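Local coordinates for protein sarcoplasmic calcium-binding proteins II, V, VI, and VII (Branchiostoma lanceolatum, PDB 2SAS) that binds calcium ions through EF-hand sites and seems more abundant in fast-contracting muscles, though its exact role there is not established, at residues A[7-18]-A[77-86]. Sequence-based numbering, arbitrary orientation.
Sequences KQKIKFTFDFFL and VSWEEYLAMW. With CA (calcium ion), chain C.
W79 lays its six-membered ring against helix 7-18, with K11 CD over one face, 3.7 Å from the ring centroid. CG of L83, one turn on in the same helix, covers the opposite face. The edge of W79 turns toward the face of F14 in a T-shaped pair, centroids 5.4 Å apart and planes at 72°. F14 CG stands anti to the backbone N (chi1 -176°), which carries the ring across to the start of helix 79-86. F14 CZ lies 3.6 Å from W79 N there. The two helices belong to EF-hands 1 and 2: the entering helix of the first packs on the exiting helix of the second, as in paired EF-hands. The short strands 25-26 and 77-78 join the two loops, and E81 OE1 binds the second calcium at 2.3 Å. Y82 is a knob among I10, T13, F14 and L18. I10 CG2 meets its CE2, and L18 CD1 meets its CE1. Y82 OH donates to T13 OG1 at 2.7 Å, and that hydroxyl donates in turn to I10 O. A leucine in place of Y82 would probably leave T13 OG1 without this donor and open a gap between I10 and L18. I10 CD1 reaches W86 CB at 3.8 Å.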
ATOM      1  N   LYS A   7       6.544  13.060   4.353  1.00 19.30           N
ATOM      2  CA  LYS A   7       6.277  13.039   2.929  1.00 19.59           C
ATOM      3  C   LYS A   7       5.682  11.723   2.465  1.00 19.19           C
ATOM      4  O   LYS A   7       4.902  11.722   1.479  1.00 19.57           O
ATOM      5  CB  LYS A   7       7.495  13.425   2.080  1.00 21.27           C
ATOM      6  CG  LYS A   7       7.673  14.948   2.116  1.00 22.62           C
ATOM      7  CD  LYS A   7       9.121  15.381   2.071  1.00 23.09           C
ATOM      8  CE  LYS A   7       9.870  14.743   0.932  1.00 25.45           C
ATOM      9  NZ  LYS A   7      11.341  15.012   1.112  1.00 27.72           N
ATOM     10  N   GLN A   8       6.041  10.697   3.168  1.00 18.32           N
ATOM     11  CA  GLN A   8       5.556   9.320   2.911  1.00 18.66           C
ATOM     12  C   GLN A   8       4.045   9.236   3.186  1.00 17.55           C
ATOM     13  O   GLN A   8       3.288   8.664   2.367  1.00 18.05           O
ATOM     14  CB  GLN A   8       6.316   8.361   3.779  1.00 20.55           C
ATOM     15  CG  GLN A   8       6.287   6.892   3.536  1.00 25.05           C
ATOM     16  CD  GLN A   8       6.985   6.111   4.660  1.00 29.26           C
ATOM     17  OE1 GLN A   8       8.106   6.399   5.102  1.00 28.61           O
ATOM     18  NE2 GLN A   8       6.230   5.094   5.083  1.00 29.42           N
ATOM     19  N   LYS A   9       3.628   9.782   4.301  1.00 16.35           N
ATOM     20  CA  LYS A   9       2.247   9.792   4.791  1.00 15.48           C
ATOM     21  C   LYS A   9       1.456  10.775   3.966  1.00 16.36           C
ATOM     22  O   LYS A   9       0.259  10.537   3.760  1.00 18.09           O
ATOM     23  CB  LYS A   9       2.088  10.100   6.287  1.00 14.48           C
ATOM     24  CG  LYS A   9       3.090   9.306   7.151  1.00 11.16           C
ATOM     25  CD  LYS A   9       2.959   9.639   8.614  1.00 15.75           C
ATOM     26  CE  LYS A   9       3.038  11.150   8.871  1.00 18.69           C
ATOM     27  NZ  LYS A   9       3.156  11.517  10.282  1.00 16.50           N
ATOM     28  N   ILE A  10       2.088  11.869   3.557  1.00 16.68           N
ATOM     29  CA  ILE A  10       1.386  12.820   2.669  1.00 16.41           C
ATOM     30  C   ILE A  10       1.090  12.117   1.330  1.00 15.44           C
ATOM     31  O   ILE A  10      -0.007  12.172   0.762  1.00 15.65           O
ATOM     32  CB  ILE A  10       2.074  14.201   2.561  1.00 14.66           C
ATOM     33  CG1 ILE A  10       1.941  14.943   3.946  1.00 18.05           C
ATOM     34  CG2 ILE A  10       1.315  15.037   1.508  1.00 12.76           C
ATOM     35  CD1 ILE A  10       3.037  15.990   4.260  1.00 16.89           C
ATOM     36  N   LYS A  11       2.054  11.394   0.814  1.00 15.15           N
ATOM     37  CA  LYS A  11       1.845  10.649  -0.439  1.00 16.86           C
ATOM     38  C   LYS A  11       0.641   9.725  -0.197  1.00 17.83           C
ATOM     39  O   LYS A  11      -0.313   9.685  -0.986  1.00 18.78           O
ATOM     40  CB  LYS A  11       3.084   9.942  -0.905  1.00 15.92           C
ATOM     41  CG  LYS A  11       3.042   9.359  -2.335  1.00 17.20           C
ATOM     42  CD  LYS A  11       2.463  10.373  -3.340  1.00 14.40           C
ATOM     43  CE  LYS A  11       2.824   9.935  -4.743  1.00 17.68           C
ATOM     44  NZ  LYS A  11       1.974   8.772  -5.163  1.00 17.69           N
ATOM     45  N   PHE A  12       0.680   9.013   0.939  1.00 17.40           N
ATOM     46  CA  PHE A  12      -0.376   8.111   1.354  1.00 16.08           C
ATOM     47  C   PHE A  12      -1.744   8.726   1.209  1.00 15.77           C
ATOM     48  O   PHE A  12      -2.607   8.082   0.578  1.00 17.65           O
ATOM     49  CB  PHE A  12      -0.182   7.517   2.735  1.00 16.06           C
ATOM     50  CG  PHE A  12      -1.202   6.508   3.169  1.00 15.84           C
ATOM     51  CD1 PHE A  12      -2.365   6.892   3.811  1.00 14.70           C
ATOM     52  CD2 PHE A  12      -0.957   5.146   2.923  1.00 16.83           C
ATOM     53  CE1 PHE A  12      -3.289   5.930   4.248  1.00 15.86           C
ATOM     54  CE2 PHE A  12      -1.872   4.181   3.365  1.00 15.65           C
ATOM     55  CZ  PHE A  12      -3.030   4.575   4.025  1.00 14.47           C
ATOM     56  N   THR A  13      -2.006   9.868   1.768  1.00 16.36           N
ATOM     57  CA  THR A  13      -3.341  10.522   1.619  1.00 16.99           C
ATOM     58  C   THR A  13      -3.622  10.957   0.203  1.00 19.36           C
ATOM     59  O   THR A  13      -4.809  11.006  -0.267  1.00 21.96           O
ATOM     60  CB  THR A  13      -3.423  11.712   2.648  1.00 16.48           C
ATOM     61  OG1 THR A  13      -2.514  12.744   2.168  1.00 17.27           O
ATOM     62  CG2 THR A  13      -3.006  11.289   4.064  1.00 17.40           C
ATOM     63  N   PHE A  14      -2.596  11.331  -0.561  1.00 18.50           N
ATOM     64  CA  PHE A  14      -2.847  11.801  -1.954  1.00 17.57           C
ATOM     65  C   PHE A  14      -3.496  10.608  -2.650  1.00 18.43           C
ATOM     66  O   PHE A  14      -4.617  10.654  -3.141  1.00 18.04           O
ATOM     67  CB  PHE A  14      -1.542  12.281  -2.598  1.00 17.02           C
ATOM     68  CG  PHE A  14      -1.552  12.873  -3.965  1.00 13.64           C
ATOM     69  CD1 PHE A  14      -1.856  14.221  -4.183  1.00 14.23           C
ATOM     70  CD2 PHE A  14      -1.258  12.097  -5.072  1.00 14.94           C
ATOM     71  CE1 PHE A  14      -1.902  14.769  -5.466  1.00 11.33           C
ATOM     72  CE2 PHE A  14      -1.273  12.590  -6.367  1.00 13.31           C
ATOM     73  CZ  PHE A  14      -1.599  13.936  -6.530  1.00 13.35           C
ATOM     74  N   ASP A  15      -2.737   9.513  -2.593  1.00 18.57           N
ATOM     75  CA  ASP A  15      -3.022   8.261  -3.244  1.00 17.80           C
ATOM     76  C   ASP A  15      -4.252   7.463  -2.875  1.00 17.62           C
ATOM     77  O   ASP A  15      -4.831   6.850  -3.778  1.00 19.53           O
ATOM     78  CB  ASP A  15      -1.810   7.311  -3.085  1.00 17.02           C
ATOM     79  CG  ASP A  15      -0.629   7.620  -3.954  1.00 18.88           C
ATOM     80  OD1 ASP A  15      -0.658   8.612  -4.680  1.00 19.31           O
ATOM     81  OD2 ASP A  15       0.349   6.831  -3.928  1.00 20.25           O
ATOM     82  N   PHE A  16      -4.560   7.368  -1.604  1.00 18.23           N
ATOM     83  CA  PHE A  16      -5.661   6.571  -1.072  1.00 16.48           C
ATOM     84  C   PHE A  16      -6.869   7.389  -0.744  1.00 15.37           C
ATOM     85  O   PHE A  16      -8.008   6.912  -0.807  1.00 17.69           O
ATOM     86  CB  PHE A  16      -5.180   5.835   0.214  1.00 17.48           C
ATOM     87  CG  PHE A  16      -4.287   4.693  -0.159  1.00 18.27           C
ATOM     88  CD1 PHE A  16      -3.022   4.945  -0.672  1.00 20.58           C
ATOM     89  CD2 PHE A  16      -4.770   3.399  -0.037  1.00 20.41           C
ATOM     90  CE1 PHE A  16      -2.201   3.859  -1.082  1.00 22.28           C
ATOM     91  CE2 PHE A  16      -3.976   2.314  -0.418  1.00 21.89           C
ATOM     92  CZ  PHE A  16      -2.730   2.560  -0.972  1.00 21.29           C
ATOM     93  N   PHE A  17      -6.696   8.621  -0.374  1.00 15.22           N
ATOM     94  CA  PHE A  17      -7.873   9.415   0.031  1.00 14.91           C
ATOM     95  C   PHE A  17      -8.296  10.384  -1.065  1.00 16.29           C
ATOM     96  O   PHE A  17      -9.401  10.918  -0.885  1.00 16.27           O
ATOM     97  CB  PHE A  17      -7.592  10.150   1.307  1.00 13.34           C
ATOM     98  CG  PHE A  17      -7.113   9.461   2.511  1.00 16.53           C
ATOM     99  CD1 PHE A  17      -7.185   8.047   2.642  1.00 16.87           C
ATOM    100  CD2 PHE A  17      -6.703  10.234   3.611  1.00 16.30           C
ATOM    101  CE1 PHE A  17      -6.793   7.439   3.828  1.00 16.41           C
ATOM    102  CE2 PHE A  17      -6.310   9.614   4.802  1.00 17.30           C
ATOM    103  CZ  PHE A  17      -6.375   8.214   4.910  1.00 16.37           C
ATOM    104  N   LEU A  18      -7.497  10.625  -2.098  1.00 17.32           N
ATOM    105  CA  LEU A  18      -7.975  11.641  -3.066  1.00 18.24           C
ATOM    106  C   LEU A  18      -7.892  11.240  -4.532  1.00 18.23           C
ATOM    107  O   LEU A  18      -8.896  11.522  -5.211  1.00 18.25           O
ATOM    108  CB  LEU A  18      -7.269  12.984  -2.809  1.00 17.22           C
ATOM    109  CG  LEU A  18      -7.673  13.805  -1.608  1.00 17.75           C
ATOM    110  CD1 LEU A  18      -6.467  14.635  -1.176  1.00 18.55           C
ATOM    111  CD2 LEU A  18      -8.849  14.739  -1.916  1.00 16.40           C
ATOM    112  N   VAL A  77      -4.773  19.427  -9.368  1.00 21.34           N
ATOM    113  CA  VAL A  77      -3.862  19.647  -8.227  1.00 19.95           C
ATOM    114  C   VAL A  77      -2.795  18.553  -8.444  1.00 21.09           C
ATOM    115  O   VAL A  77      -3.153  17.355  -8.508  1.00 21.84           O
ATOM    116  CB  VAL A  77      -4.514  19.627  -6.863  1.00 18.65           C
ATOM    117  CG1 VAL A  77      -3.497  19.591  -5.712  1.00 18.16           C
ATOM    118  CG2 VAL A  77      -5.499  20.767  -6.605  1.00 17.68           C
ATOM    119  N   SER A  78      -1.532  18.938  -8.616  1.00 19.30           N
ATOM    120  CA  SER A  78      -0.552  17.826  -8.806  1.00 19.20           C
ATOM    121  C   SER A  78      -0.017  17.469  -7.431  1.00 17.78           C
ATOM    122  O   SER A  78      -0.320  18.169  -6.441  1.00 17.82           O
ATOM    123  CB  SER A  78       0.570  18.339  -9.732  1.00 19.05           C
ATOM    124  OG  SER A  78       0.910  19.638  -9.275  1.00 20.08           O
ATOM    125  N   TRP A  79       0.770  16.441  -7.398  1.00 17.86           N
ATOM    126  CA  TRP A  79       1.470  15.948  -6.202  1.00 18.51           C
ATOM    127  C   TRP A  79       2.310  17.077  -5.595  1.00 18.65           C
ATOM    128  O   TRP A  79       2.212  17.352  -4.398  1.00 19.77           O
ATOM    129  CB  TRP A  79       2.396  14.784  -6.548  1.00 16.92           C
ATOM    130  CG  TRP A  79       3.392  14.534  -5.449  1.00 19.08           C
ATOM    131  CD1 TRP A  79       4.745  14.484  -5.586  1.00 20.32           C
ATOM    132  CD2 TRP A  79       3.107  14.272  -4.069  1.00 18.92           C
ATOM    133  NE1 TRP A  79       5.323  14.175  -4.375  1.00 21.25           N
ATOM    134  CE2 TRP A  79       4.343  14.037  -3.436  1.00 19.56           C
ATOM    135  CE3 TRP A  79       1.922  14.142  -3.342  1.00 18.81           C
ATOM    136  CZ2 TRP A  79       4.461  13.689  -2.087  1.00 18.47           C
ATOM    137  CZ3 TRP A  79       2.031  13.797  -1.988  1.00 18.42           C
ATOM    138  CH2 TRP A  79       3.262  13.600  -1.378  1.00 18.58           C
ATOM    139  N   GLU A  80       3.137  17.674  -6.439  1.00 19.11           N
ATOM    140  CA  GLU A  80       3.979  18.821  -6.063  1.00 18.74           C
ATOM    141  C   GLU A  80       3.157  19.950  -5.481  1.00 17.49           C
ATOM    142  O   GLU A  80       3.520  20.492  -4.405  1.00 17.43           O
ATOM    143  CB  GLU A  80       4.776  19.362  -7.265  1.00 19.93           C
ATOM    144  CG  GLU A  80       5.554  18.244  -8.015  1.00 24.05           C
ATOM    145  CD  GLU A  80       4.678  17.447  -8.960  1.00 27.20           C
ATOM    146  OE1 GLU A  80       3.613  17.880  -9.385  1.00 28.98           O
ATOM    147  OE2 GLU A  80       5.122  16.325  -9.263  1.00 28.57           O
ATOM    148  N   GLU A  81       2.042  20.355  -6.073  1.00 16.61           N
ATOM    149  CA  GLU A  81       1.247  21.431  -5.456  1.00 17.14           C
ATOM    150  C   GLU A  81       0.606  20.960  -4.151  1.00 17.72           C
ATOM    151  O   GLU A  81       0.507  21.754  -3.190  1.00 17.90           O
ATOM    152  CB  GLU A  81       0.193  22.058  -6.334  1.00 17.26           C
ATOM    153  CG  GLU A  81       0.631  22.215  -7.813  1.00 18.22           C
ATOM    154  CD  GLU A  81      -0.486  22.645  -8.703  1.00 18.68           C
ATOM    155  OE1 GLU A  81      -1.259  21.861  -9.236  1.00 20.82           O
ATOM    156  OE2 GLU A  81      -0.552  23.874  -8.782  1.00 19.02           O
ATOM    157  N   TYR A  82       0.199  19.709  -4.108  1.00 17.75           N
ATOM    158  CA  TYR A  82      -0.381  19.086  -2.919  1.00 18.39           C
ATOM    159  C   TYR A  82       0.694  19.013  -1.821  1.00 18.46           C
ATOM    160  O   TYR A  82       0.343  19.222  -0.620  1.00 18.32           O
ATOM    161  CB  TYR A  82      -1.012  17.709  -3.219  1.00 17.94           C
ATOM    162  CG  TYR A  82      -1.748  17.009  -2.111  1.00 17.17           C
ATOM    163  CD1 TYR A  82      -3.042  17.354  -1.682  1.00 17.75           C
ATOM    164  CD2 TYR A  82      -1.099  16.019  -1.376  1.00 16.49           C
ATOM    165  CE1 TYR A  82      -3.661  16.712  -0.595  1.00 16.75           C
ATOM    166  CE2 TYR A  82      -1.694  15.343  -0.343  1.00 17.18           C
ATOM    167  CZ  TYR A  82      -2.998  15.686   0.061  1.00 17.79           C
ATOM    168  OH  TYR A  82      -3.574  14.980   1.111  1.00 14.59           O
ATOM    169  N   LEU A  83       1.927  18.745  -2.220  1.00 18.19           N
ATOM    170  CA  LEU A  83       3.050  18.681  -1.202  1.00 18.25           C
ATOM    171  C   LEU A  83       3.205  20.092  -0.632  1.00 18.65           C
ATOM    172  O   LEU A  83       3.134  20.343   0.577  1.00 19.63           O
ATOM    173  CB  LEU A  83       4.272  18.138  -1.896  1.00 17.16           C
ATOM    174  CG  LEU A  83       5.186  17.151  -1.215  1.00 21.01           C
ATOM    175  CD1 LEU A  83       6.578  17.165  -1.855  1.00 19.38           C
ATOM    176  CD2 LEU A  83       5.355  17.393   0.292  1.00 20.62           C
ATOM    177  N   ALA A  84       3.374  21.051  -1.537  1.00 18.47           N
ATOM    178  CA  ALA A  84       3.480  22.481  -1.219  1.00 17.07           C
ATOM    179  C   ALA A  84       2.406  22.919  -0.283  1.00 16.72           C
ATOM    180  O   ALA A  84       2.703  23.650   0.676  1.00 19.36           O
ATOM    181  CB  ALA A  84       3.430  23.311  -2.507  1.00 17.68           C
ATOM    182  N   MET A  85       1.155  22.556  -0.520  1.00 17.61           N
ATOM    183  CA  MET A  85       0.028  22.910   0.355  1.00 17.42           C
ATOM    184  C   MET A  85       0.297  22.365   1.764  1.00 17.38           C
ATOM    185  O   MET A  85       0.128  23.075   2.769  1.00 18.38           O
ATOM    186  CB  MET A  85      -1.307  22.395  -0.147  1.00 17.50           C
ATOM    187  CG  MET A  85      -2.400  22.613   0.877  1.00 18.58           C
ATOM    188  SD  MET A  85      -4.005  22.149   0.101  1.00 21.10           S
ATOM    189  CE  MET A  85      -3.635  20.395  -0.088  1.00 18.31           C
ATOM    190  N   TRP A  86       0.741  21.140   1.834  1.00 18.58           N
ATOM    191  CA  TRP A  86       1.025  20.530   3.165  1.00 19.58           C
ATOM    192  C   TRP A  86       2.202  21.142   3.878  1.00 20.08           C
ATOM    193  O   TRP A  86       2.117  21.333   5.119  1.00 19.63           O
ATOM    194  CB  TRP A  86       1.054  19.016   3.024  1.00 18.96           C
ATOM    195  CG  TRP A  86      -0.381  18.582   3.173  1.00 18.86           C
ATOM    196  CD1 TRP A  86      -1.173  18.061   2.222  1.00 18.14           C
ATOM    197  CD2 TRP A  86      -1.168  18.681   4.368  1.00 20.38           C
ATOM    198  NE1 TRP A  86      -2.407  17.800   2.731  1.00 17.32           N
ATOM    199  CE2 TRP A  86      -2.465  18.178   4.024  1.00 19.23           C
ATOM    200  CE3 TRP A  86      -0.944  19.151   5.659  1.00 19.80           C
ATOM    201  CZ2 TRP A  86      -3.503  18.110   4.948  1.00 17.79           C
ATOM    202  CZ3 TRP A  86      -1.990  19.099   6.568  1.00 16.94           C
ATOM    203  CH2 TRP A  86      -3.234  18.580   6.228  1.00 16.71           C
TER
HETATM  204 CA    CA C 187      -2.362  22.837 -11.038  1.00 11.24          CA
HETATM  205  O   HOH W   1      -0.928  21.486 -12.201  1.00 17.75           O